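Local structure of glycerol-3-phosphate dehydrogenase [NAD(P)+] (Coxiella burnetii, 3K96) at residues Asn203-Ser214 / Leu250-Leu261; Leu231-Arg242 / Ala344-Ser352. The protein probably catalyses the NAD(P)H-dependent reduction of dihydroxyacetone phosphate to sn-glycerol 3-phosphate, the precursor for phospholipid synthesis. All coordinates share one frame; numbering follows the deposited sequence.

Helix 233-253 ties the two contacts together: its first half packs against the C-terminal helix 341-349 in contact 2, and its last turn, with the loop and short helix that follow, packs against the start of helix 206-228 in contact 1. The centres lie 24 Å apart, and the nearest atoms are about 8 Å apart without touching. Contact 1 sits where the last strand of the Rossmann-type sheet hands over to the helical C-terminal region, near the predicted substrate site: the side chain of Ser-214 is about 6 Å from that of Lys-134, and that of Cys-212 about 7 Å from that of Lys-216. Contact 2 lies away from the annotated sites, beside the second subunit.

Contact 1: residues Asn203-Ser214 / Leu250-Leu261; sequences NDDMIGVELCGS and LVSVFGGKQETL
Asp-205 carries the polar half of this contact. Its OD2 accepts two bonds from the loop and helix across from it: Thr-260 OG1 donates at 2.6 Å to the anti lone pair, while Lys-257 N, 2.7 Å from the same OD2, arrives from above the carboxylate plane. The other oxygen, Asp-205 OD1, caps its own helix by accepting from Gly-208 N at 2.8 Å, and a water adds a further bond to OD1. With CG anti to the backbone N (chi1 178°), the carboxylate lies between the two segments. Asn-203 OD1 accepts from the Asp-205 backbone N in an Asx turn.

Close backbone packing follows. Gly-208 and Gly-256 bring their CA atoms within 4.0 Å of each other; Gly-256 belongs to the Schellman motif, with Gly-255 as C-prime residue, that ends helix 233-253.

The apolar half runs along the helix. Leu-211 splits its branches, CD1 meeting Phe-254 CB at 3.4 Å and CD2 meeting Leu-250 CD2 at 3.9 Å; Ile-207 CD1 also abuts Phe-254 CB, at 3.7 Å. Beyond them the Phe-254 ring meets His-321 edge-to-face.

Four bonds thus grip a buried carboxylate, three of them from protein donors, which would probably stabilise its negative charge while one side chain pins helix start, loop and short helix together beside the sheet's edge strand.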
loop_
_atom_site.group_PDB
_atom_site.type_symbol
_atom_site.label_atom_id
_atom_site.label_comp_id
_atom_site.label_asym_id
_atom_site.label_seq_id
_atom_site.Cartn_x
_atom_site.Cartn_y
_atom_site.Cartn_z
ATOM N N ASN A 203 11.794 14.977 -8.207
ATOM C CA ASN A 203 11.150 15.240 -6.944
ATOM C C ASN A 203 11.988 16.340 -6.278
ATOM O O ASN A 203 13.208 16.343 -6.340
ATOM C CB ASN A 203 11.032 13.938 -6.136
ATOM C CG ASN A 203 10.544 14.152 -4.726
ATOM O OD1 ASN A 203 11.043 15.010 -4.020
ATOM N ND2 ASN A 203 9.612 13.324 -4.286
ATOM N N ASP A 204 11.298 17.291 -5.675
ATOM C CA ASP A 204 11.908 18.456 -5.072
ATOM C C ASP A 204 12.202 18.318 -3.568
ATOM O O ASP A 204 12.586 19.288 -2.929
ATOM C CB ASP A 204 10.893 19.610 -5.195
ATOM C CG ASP A 204 9.616 19.385 -4.311
ATOM O OD1 ASP A 204 9.048 18.264 -4.306
ATOM O OD2 ASP A 204 9.173 20.340 -3.623
ATOM N N ASP A 205 12.058 17.129 -3.007
ATOM C CA ASP A 205 12.150 16.977 -1.568
ATOM C C ASP A 205 13.147 15.930 -1.129
ATOM O O ASP A 205 12.774 14.849 -0.670
ATOM C CB ASP A 205 10.737 16.611 -1.087
ATOM C CG ASP A 205 10.657 16.356 0.400
ATOM O OD1 ASP A 205 11.498 16.873 1.174
ATOM O OD2 ASP A 205 9.716 15.633 0.792
ATOM N N MET A 206 14.427 16.255 -1.238
ATOM C CA MET A 206 15.461 15.303 -0.867
ATOM C C MET A 206 15.290 14.806 0.583
ATOM O O MET A 206 15.375 13.617 0.865
ATOM C CB MET A 206 16.828 15.933 -1.084
ATOM C CG MET A 206 17.997 15.081 -0.724
ATOM S SD MET A 206 19.583 15.795 -1.325
ATOM C CE MET A 206 19.351 15.782 -3.050
ATOM N N ILE A 207 15.028 15.710 1.498
ATOM C CA ILE A 207 14.929 15.304 2.888
ATOM C C ILE A 207 13.750 14.352 3.130
ATOM O O ILE A 207 13.907 13.363 3.817
ATOM C CB ILE A 207 14.925 16.502 3.846
ATOM C CG1 ILE A 207 15.043 16.014 5.272
ATOM C CG2 ILE A 207 13.676 17.367 3.651
ATOM C CD1 ILE A 207 15.700 17.011 6.178
ATOM N N GLY A 208 12.612 14.619 2.514
ATOM C CA GLY A 208 11.450 13.767 2.675
ATOM C C GLY A 208 11.716 12.392 2.096
ATOM O O GLY A 208 11.360 11.381 2.697
ATOM N N VAL A 209 12.345 12.359 0.917
ATOM C CA VAL A 209 12.678 11.111 0.258
ATOM C C VAL A 209 13.610 10.271 1.142
ATOM O O VAL A 209 13.413 9.063 1.317
ATOM C CB VAL A 209 13.308 11.357 -1.174
ATOM C CG1 VAL A 209 13.913 10.090 -1.732
ATOM C CG2 VAL A 209 12.248 11.917 -2.132
ATOM N N GLU A 210 14.616 10.909 1.719
ATOM C CA GLU A 210 15.547 10.212 2.585
ATOM C C GLU A 210 14.868 9.636 3.810
ATOM O O GLU A 210 15.086 8.507 4.162
ATOM C CB GLU A 210 16.628 11.164 3.081
ATOM C CG GLU A 210 17.698 11.503 2.059
ATOM C CD GLU A 210 18.698 12.509 2.632
ATOM O OE1 GLU A 210 19.795 12.096 3.015
ATOM O OE2 GLU A 210 18.355 13.699 2.758
ATOM N N LEU A 211 14.083 10.448 4.484
ATOM C CA LEU A 211 13.443 10.004 5.695
ATOM C C LEU A 211 12.422 8.879 5.451
ATOM O O LEU A 211 12.326 7.951 6.249
ATOM C CB LEU A 211 12.857 11.203 6.436
ATOM C CG LEU A 211 13.950 12.096 7.041
ATOM C CD1 LEU A 211 13.324 13.366 7.579
ATOM C CD2 LEU A 211 14.741 11.345 8.156
ATOM N N CYS A 212 11.700 8.946 4.338
ATOM C CA CYS A 212 10.757 7.880 3.986
ATOM C C CYS A 212 11.518 6.590 3.828
ATOM O O CYS A 212 11.110 5.541 4.331
ATOM C CB CYS A 212 10.022 8.197 2.680
ATOM S SG CYS A 212 8.711 9.370 2.867
ATOM N N GLY A 213 12.631 6.665 3.098
ATOM C CA GLY A 213 13.453 5.497 2.873
ATOM C C GLY A 213 14.097 4.974 4.141
ATOM O O GLY A 213 14.409 3.804 4.233
ATOM N N SER A 214 14.299 5.821 5.135
ATOM C CA SER A 214 14.985 5.354 6.334
ATOM C C SER A 214 14.023 4.659 7.314
ATOM O O SER A 214 14.459 4.085 8.301
ATOM C CB SER A 214 15.687 6.524 7.035
ATOM O OG SER A 214 14.737 7.375 7.677
ATOM N N LEU A 250 7.806 12.061 11.033
ATOM C CA LEU A 250 9.228 12.233 10.937
ATOM C C LEU A 250 9.579 13.181 9.774
ATOM O O LEU A 250 10.374 14.117 9.931
ATOM C CB LEU A 250 9.889 10.885 10.724
ATOM C CG LEU A 250 11.418 10.911 10.642
ATOM C CD1 LEU A 250 11.992 11.427 11.947
ATOM C CD2 LEU A 250 11.976 9.524 10.304
ATOM N N VAL A 251 8.978 12.933 8.620
ATOM C CA VAL A 251 9.185 13.754 7.455
ATOM C C VAL A 251 8.794 15.204 7.782
ATOM O O VAL A 251 9.566 16.155 7.531
ATOM C CB VAL A 251 8.337 13.228 6.269
ATOM C CG1 VAL A 251 8.258 14.257 5.130
ATOM C CG2 VAL A 251 8.891 11.900 5.790
ATOM N N SER A 252 7.627 15.364 8.404
ATOM C CA SER A 252 7.119 16.694 8.717
ATOM C C SER A 252 8.027 17.484 9.616
ATOM O O SER A 252 8.272 18.662 9.362
ATOM C CB SER A 252 5.725 16.624 9.344
ATOM O OG SER A 252 5.208 17.941 9.459
ATOM N N VAL A 253 8.533 16.837 10.660
ATOM C CA VAL A 253 9.433 17.463 11.617
ATOM C C VAL A 253 10.762 17.928 10.992
ATOM O O VAL A 253 11.391 18.883 11.489
ATOM C CB VAL A 253 9.726 16.515 12.789
ATOM C CG1 VAL A 253 10.901 17.021 13.606
ATOM C CG2 VAL A 253 8.477 16.333 13.649
ATOM N N PHE A 254 11.219 17.259 9.935
ATOM C CA PHE A 254 12.449 17.709 9.268
ATOM C C PHE A 254 12.199 18.591 8.026
ATOM O O PHE A 254 13.128 18.901 7.286
ATOM C CB PHE A 254 13.351 16.527 8.942
ATOM C CG PHE A 254 14.090 16.013 10.126
ATOM C CD1 PHE A 254 13.462 15.202 11.046
ATOM C CD2 PHE A 254 15.417 16.369 10.338
ATOM C CE1 PHE A 254 14.131 14.750 12.156
ATOM C CE2 PHE A 254 16.097 15.916 11.443
ATOM C CZ PHE A 254 15.450 15.098 12.360
ATOM N N GLY A 255 10.956 18.992 7.796
ATOM C CA GLY A 255 10.645 19.861 6.658
ATOM C C GLY A 255 10.389 19.197 5.304
ATOM O O GLY A 255 10.354 19.883 4.273
ATOM N N GLY A 256 10.222 17.876 5.287
ATOM C CA GLY A 256 9.900 17.166 4.046
ATOM C C GLY A 256 8.468 17.463 3.645
ATOM O O GLY A 256 7.782 18.180 4.354
ATOM N N LYS A 257 8.006 16.901 2.529
ATOM C CA LYS A 257 6.651 17.182 2.014
ATOM C C LYS A 257 5.714 15.974 2.034
ATOM O O LYS A 257 6.167 14.853 1.823
ATOM C CB LYS A 257 6.761 17.600 0.551
ATOM C CG LYS A 257 7.863 18.581 0.224
ATOM C CD LYS A 257 7.634 19.972 0.784
ATOM C CE LYS A 257 8.719 20.921 0.253
ATOM N NZ LYS A 257 8.505 22.301 0.687
ATOM N N GLN A 258 4.403 16.204 2.229
ATOM C CA GLN A 258 3.413 15.106 2.225
ATOM C C GLN A 258 3.317 14.476 0.819
ATOM O O GLN A 258 3.050 13.280 0.675
ATOM C CB GLN A 258 2.024 15.578 2.716
ATOM C CG GLN A 258 1.296 16.587 1.784
ATOM C CD GLN A 258 -0.077 17.090 2.318
ATOM O OE1 GLN A 258 -0.829 16.351 2.965
ATOM N NE2 GLN A 258 -0.405 18.351 2.006
ATOM N N GLU A 259 3.521 15.291 -0.207
ATOM C CA GLU A 259 3.501 14.808 -1.573
ATOM C C GLU A 259 4.534 13.682 -1.742
ATOM O O GLU A 259 4.368 12.786 -2.580
ATOM C CB GLU A 259 3.802 15.946 -2.570
ATOM C CG GLU A 259 2.689 17.012 -2.730
ATOM C CD GLU A 259 2.543 17.952 -1.538
ATOM O OE1 GLU A 259 3.545 18.200 -0.835
ATOM O OE2 GLU A 259 1.417 18.465 -1.323
ATOM N N THR A 260 5.606 13.736 -0.958
ATOM C CA THR A 260 6.631 12.712 -1.023
ATOM C C THR A 260 6.107 11.472 -0.330
ATOM O O THR A 260 6.290 10.344 -0.782
ATOM C CB THR A 260 7.927 13.169 -0.365
ATOM O OG1 THR A 260 8.401 14.324 -1.050
ATOM C CG2 THR A 260 8.976 12.079 -0.438
ATOM N N LEU A 261 5.414 11.690 0.763
ATOM C CA LEU A 261 4.857 10.591 1.554
ATOM C C LEU A 261 3.887 9.690 0.776
ATOM O O LEU A 261 3.908 8.469 0.917
ATOM C CB LEU A 261 4.159 11.178 2.760
ATOM C CG LEU A 261 3.683 10.229 3.828
ATOM C CD1 LEU A 261 4.890 9.533 4.519
ATOM C CD2 LEU A 261 2.855 11.061 4.811
HETATM O O HOH W 1 11.709 19.468 1.155
#

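Contact 2: residues Leu231-Arg242 / Ala344-Ser352; sequences LGSNARAALITR and AVQELLERS
Leu-349 points its two methyl branches at different parts of helix 233-253: CD1 rests on Ala-235 CB at 3.9 Å, and CD2 reaches Leu-239 CD2, also at 3.9 Å, the two leucines crossing at about a right angle. The small Ala-235 and Ala-238 leave this side of the helix low enough for Leu-349 to settle there. One turn back, Val-345 and Leu-231 slide past each other in opposite directions; with Val-345 CG1 anti to its own N (chi1 177°), that methyl comes to 3.4 Å from Leu-231 CD1, tighter than usual for carbon.

At the other end Arg-242 bends at chi3 and brings NH2 edge-on to Leu-348 O, a weak hydrogen bond of 3.0 Å near the C-terminal end of helix 341-349. The poorly ordered Arg-351 runs antiparallel alongside: its NE lies over one face of the Arg-242 guanidinium, and Arg-242 CD lies over a face of the Arg-351 guanidinium, NH2 of Arg-351 being 3.5 Å from that CD. The two guanidinium planes are turned 50° apart.

The helix segments pass at 67°. Helix 206-228 closes the contact, with Ile-225 against Val-345 and Ser-226 beside Leu-231 and Leu-239. Apolar side chains make up most of the join, whereas Arg-242 NE and Arg-351 NE, 3.8 Å apart, probably repel; the Leu-348 carbonyl would offset part of that for Arg-242. Arg-351 NE is buried without a partner, though its NH2 bonds weakly to a water that donates to Ala-238 O.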
loop_
_atom_site.group_PDB
_atom_site.type_symbol
_atom_site.label_atom_id
_atom_site.label_comp_id
_atom_site.label_asym_id
_atom_site.label_seq_id
_atom_site.Cartn_x
_atom_site.Cartn_y
_atom_site.Cartn_z
ATOM N N LEU A 231 -1.616 -12.888 11.588
ATOM C CA LEU A 231 -2.703 -12.001 12.011
ATOM C C LEU A 231 -3.586 -11.578 10.833
ATOM O O LEU A 231 -4.643 -10.960 11.032
ATOM C CB LEU A 231 -2.157 -10.794 12.767
ATOM C CG LEU A 231 -1.539 -11.162 14.117
ATOM C CD1 LEU A 231 -0.998 -9.937 14.825
ATOM C CD2 LEU A 231 -2.578 -11.893 15.019
ATOM N N GLY A 232 -3.164 -11.930 9.620
ATOM C CA GLY A 232 -3.946 -11.655 8.404
ATOM C C GLY A 232 -3.680 -10.360 7.628
ATOM O O GLY A 232 -2.988 -9.449 8.101
ATOM N N SER A 233 -4.263 -10.299 6.429
ATOM C CA SER A 233 -4.113 -9.182 5.520
ATOM C C SER A 233 -4.756 -7.881 5.958
ATOM O O SER A 233 -4.222 -6.818 5.650
ATOM C CB SER A 233 -4.605 -9.572 4.145
ATOM O OG SER A 233 -3.790 -10.621 3.683
ATOM N N ASN A 234 -5.881 -7.962 6.671
ATOM C CA ASN A 234 -6.545 -6.764 7.187
ATOM C C ASN A 234 -5.626 -6.073 8.187
ATOM O O ASN A 234 -5.442 -4.844 8.135
ATOM C CB ASN A 234 -7.885 -7.094 7.892
ATOM C CG ASN A 234 -8.980 -7.561 6.930
ATOM O OD1 ASN A 234 -8.881 -7.385 5.693
ATOM N ND2 ASN A 234 -10.049 -8.149 7.492
ATOM N N ALA A 235 -5.068 -6.857 9.110
ATOM C CA ALA A 235 -4.163 -6.317 10.126
ATOM C C ALA A 235 -2.890 -5.721 9.463
ATOM O O ALA A 235 -2.386 -4.681 9.891
ATOM C CB ALA A 235 -3.789 -7.384 11.150
ATOM N N ARG A 236 -2.403 -6.360 8.420
ATOM C CA ARG A 236 -1.220 -5.844 7.739
ATOM C C ARG A 236 -1.531 -4.493 7.124
ATOM O O ARG A 236 -0.741 -3.589 7.237
ATOM C CB ARG A 236 -0.713 -6.817 6.681
ATOM C CG ARG A 236 0.519 -6.308 5.933
ATOM C CD ARG A 236 1.105 -7.345 5.041
ATOM N NE ARG A 236 0.219 -7.694 3.951
ATOM C CZ ARG A 236 0.474 -8.643 3.051
ATOM N NH1 ARG A 236 1.589 -9.345 3.123
ATOM N NH2 ARG A 236 -0.386 -8.884 2.073
ATOM N N ALA A 237 -2.696 -4.342 6.502
ATOM C CA ALA A 237 -3.061 -3.075 5.864
ATOM C C ALA A 237 -3.202 -1.981 6.910
ATOM O O ALA A 237 -2.788 -0.851 6.694
ATOM C CB ALA A 237 -4.369 -3.222 5.050
ATOM N N ALA A 238 -3.783 -2.322 8.053
ATOM C CA ALA A 238 -3.936 -1.363 9.143
ATOM C C ALA A 238 -2.543 -0.902 9.646
ATOM O O ALA A 238 -2.339 0.271 9.952
ATOM C CB ALA A 238 -4.742 -1.976 10.277
ATOM N N LEU A 239 -1.603 -1.832 9.757
ATOM C CA LEU A 239 -0.232 -1.502 10.179
ATOM C C LEU A 239 0.506 -0.673 9.117
ATOM O O LEU A 239 1.282 0.219 9.455
ATOM C CB LEU A 239 0.572 -2.766 10.503
ATOM C CG LEU A 239 0.087 -3.537 11.756
ATOM C CD1 LEU A 239 0.750 -4.912 11.899
ATOM C CD2 LEU A 239 0.333 -2.704 12.980
ATOM N N ILE A 240 0.273 -0.954 7.842
ATOM C CA ILE A 240 0.894 -0.130 6.785
ATOM C C ILE A 240 0.347 1.309 6.900
ATOM O O ILE A 240 1.090 2.296 6.832
ATOM C CB ILE A 240 0.636 -0.730 5.384
ATOM C CG1 ILE A 240 1.456 -2.022 5.217
ATOM C CG2 ILE A 240 1.006 0.270 4.300
ATOM C CD1 ILE A 240 1.142 -2.862 3.898
ATOM N N THR A 241 -0.959 1.421 7.128
ATOM C CA THR A 241 -1.578 2.713 7.266
ATOM C C THR A 241 -0.957 3.453 8.457
ATOM O O THR A 241 -0.614 4.627 8.346
ATOM C CB THR A 241 -3.093 2.580 7.425
ATOM O OG1 THR A 241 -3.640 1.918 6.276
ATOM C CG2 THR A 241 -3.735 3.934 7.581
ATOM N N ARG A 242 -0.809 2.781 9.594
ATOM C CA ARG A 242 -0.199 3.431 10.763
ATOM C C ARG A 242 1.253 3.758 10.504
ATOM O O ARG A 242 1.766 4.761 10.973
ATOM C CB ARG A 242 -0.278 2.573 12.017
ATOM C CG ARG A 242 -1.666 2.421 12.572
ATOM C CD ARG A 242 -1.568 2.141 14.058
ATOM N NE ARG A 242 -0.941 3.280 14.748
ATOM C CZ ARG A 242 -0.614 3.290 16.037
ATOM N NH1 ARG A 242 -0.041 4.371 16.561
ATOM N NH2 ARG A 242 -0.847 2.218 16.807
ATOM N N ALA A 344 3.412 -7.481 21.434
ATOM C CA ALA A 344 3.809 -6.220 20.797
ATOM C C ALA A 344 2.841 -5.765 19.688
ATOM O O ALA A 344 2.465 -4.590 19.609
ATOM C CB ALA A 344 5.253 -6.314 20.241
ATOM N N VAL A 345 2.455 -6.689 18.827
ATOM C CA VAL A 345 1.580 -6.328 17.724
ATOM C C VAL A 345 0.181 -6.074 18.238
ATOM O O VAL A 345 -0.536 -5.221 17.695
ATOM C CB VAL A 345 1.591 -7.359 16.599
ATOM C CG1 VAL A 345 0.591 -6.967 15.511
ATOM C CG2 VAL A 345 3.031 -7.487 15.994
ATOM N N GLN A 346 -0.235 -6.804 19.271
ATOM C CA GLN A 346 -1.578 -6.586 19.824
ATOM C C GLN A 346 -1.666 -5.241 20.556
ATOM O O GLN A 346 -2.747 -4.651 20.642
ATOM C CB GLN A 346 -2.041 -7.766 20.685
ATOM C CG GLN A 346 -2.368 -9.007 19.848
ATOM C CD GLN A 346 -2.923 -10.158 20.661
ATOM O OE1 GLN A 346 -3.296 -11.186 20.109
ATOM N NE2 GLN A 346 -2.985 -9.988 21.975
ATOM N N GLU A 347 -0.548 -4.764 21.105
ATOM C CA GLU A 347 -0.529 -3.422 21.710
ATOM C C GLU A 347 -0.645 -2.381 20.589
ATOM O O GLU A 347 -1.313 -1.376 20.756
ATOM C CB GLU A 347 0.739 -3.168 22.543
ATOM C CG GLU A 347 0.780 -3.938 23.866
ATOM C CD GLU A 347 2.129 -3.830 24.601
ATOM O OE1 GLU A 347 3.024 -3.073 24.158
ATOM O OE2 GLU A 347 2.299 -4.524 25.624
ATOM N N LEU A 348 -0.002 -2.622 19.452
ATOM C CA LEU A 348 -0.077 -1.678 18.322
ATOM C C LEU A 348 -1.472 -1.610 17.705
ATOM O O LEU A 348 -1.970 -0.520 17.405
ATOM C CB LEU A 348 0.910 -2.046 17.218
ATOM C CG LEU A 348 2.386 -1.786 17.502
ATOM C CD1 LEU A 348 3.230 -2.282 16.337
ATOM C CD2 LEU A 348 2.591 -0.295 17.759
ATOM N N LEU A 349 -2.087 -2.772 17.496
ATOM C CA LEU A 349 -3.415 -2.835 16.882
ATOM C C LEU A 349 -4.523 -2.366 17.823
ATOM O O LEU A 349 -5.459 -1.716 17.378
ATOM C CB LEU A 349 -3.731 -4.245 16.348
ATOM C CG LEU A 349 -2.948 -4.710 15.112
ATOM C CD1 LEU A 349 -3.160 -6.183 14.820
ATOM C CD2 LEU A 349 -3.305 -3.871 13.891
ATOM N N GLU A 350 -4.408 -2.668 19.107
ATOM C CA GLU A 350 -5.443 -2.281 20.057
ATOM C C GLU A 350 -5.214 -0.865 20.585
ATOM O O GLU A 350 -4.935 -0.634 21.755
ATOM C CB GLU A 350 -5.547 -3.338 21.143
ATOM C CG GLU A 350 -5.933 -4.689 20.524
ATOM C CD GLU A 350 -5.962 -5.841 21.510
ATOM O OE1 GLU A 350 -5.887 -5.596 22.739
ATOM O OE2 GLU A 350 -6.059 -6.998 21.039
ATOM N N ARG A 351 -5.392 0.064 19.652
ATOM C CA ARG A 351 -5.180 1.502 19.782
ATOM C C ARG A 351 -6.453 2.247 20.197
ATOM O O ARG A 351 -7.575 1.770 19.963
ATOM C CB ARG A 351 -4.819 1.989 18.385
ATOM C CG ARG A 351 -4.292 3.386 18.197
ATOM C CD ARG A 351 -4.633 3.792 16.759
ATOM N NE ARG A 351 -4.508 2.657 15.828
ATOM C CZ ARG A 351 -5.124 2.573 14.641
ATOM N NH1 ARG A 351 -5.929 3.554 14.223
ATOM N NH2 ARG A 351 -4.957 1.488 13.871
ATOM N N SER A 352 -6.258 3.446 20.755
ATOM C CA SER A 352 -7.355 4.320 21.189
ATOM C C SER A 352 -7.634 5.407 20.140
ATOM O O SER A 352 -8.700 5.435 19.511
ATOM C CB SER A 352 -7.001 4.972 22.531
ATOM O OG SER A 352 -6.716 3.987 23.511
HETATM O O HOH W 2 -4.566 1.554 11.025
#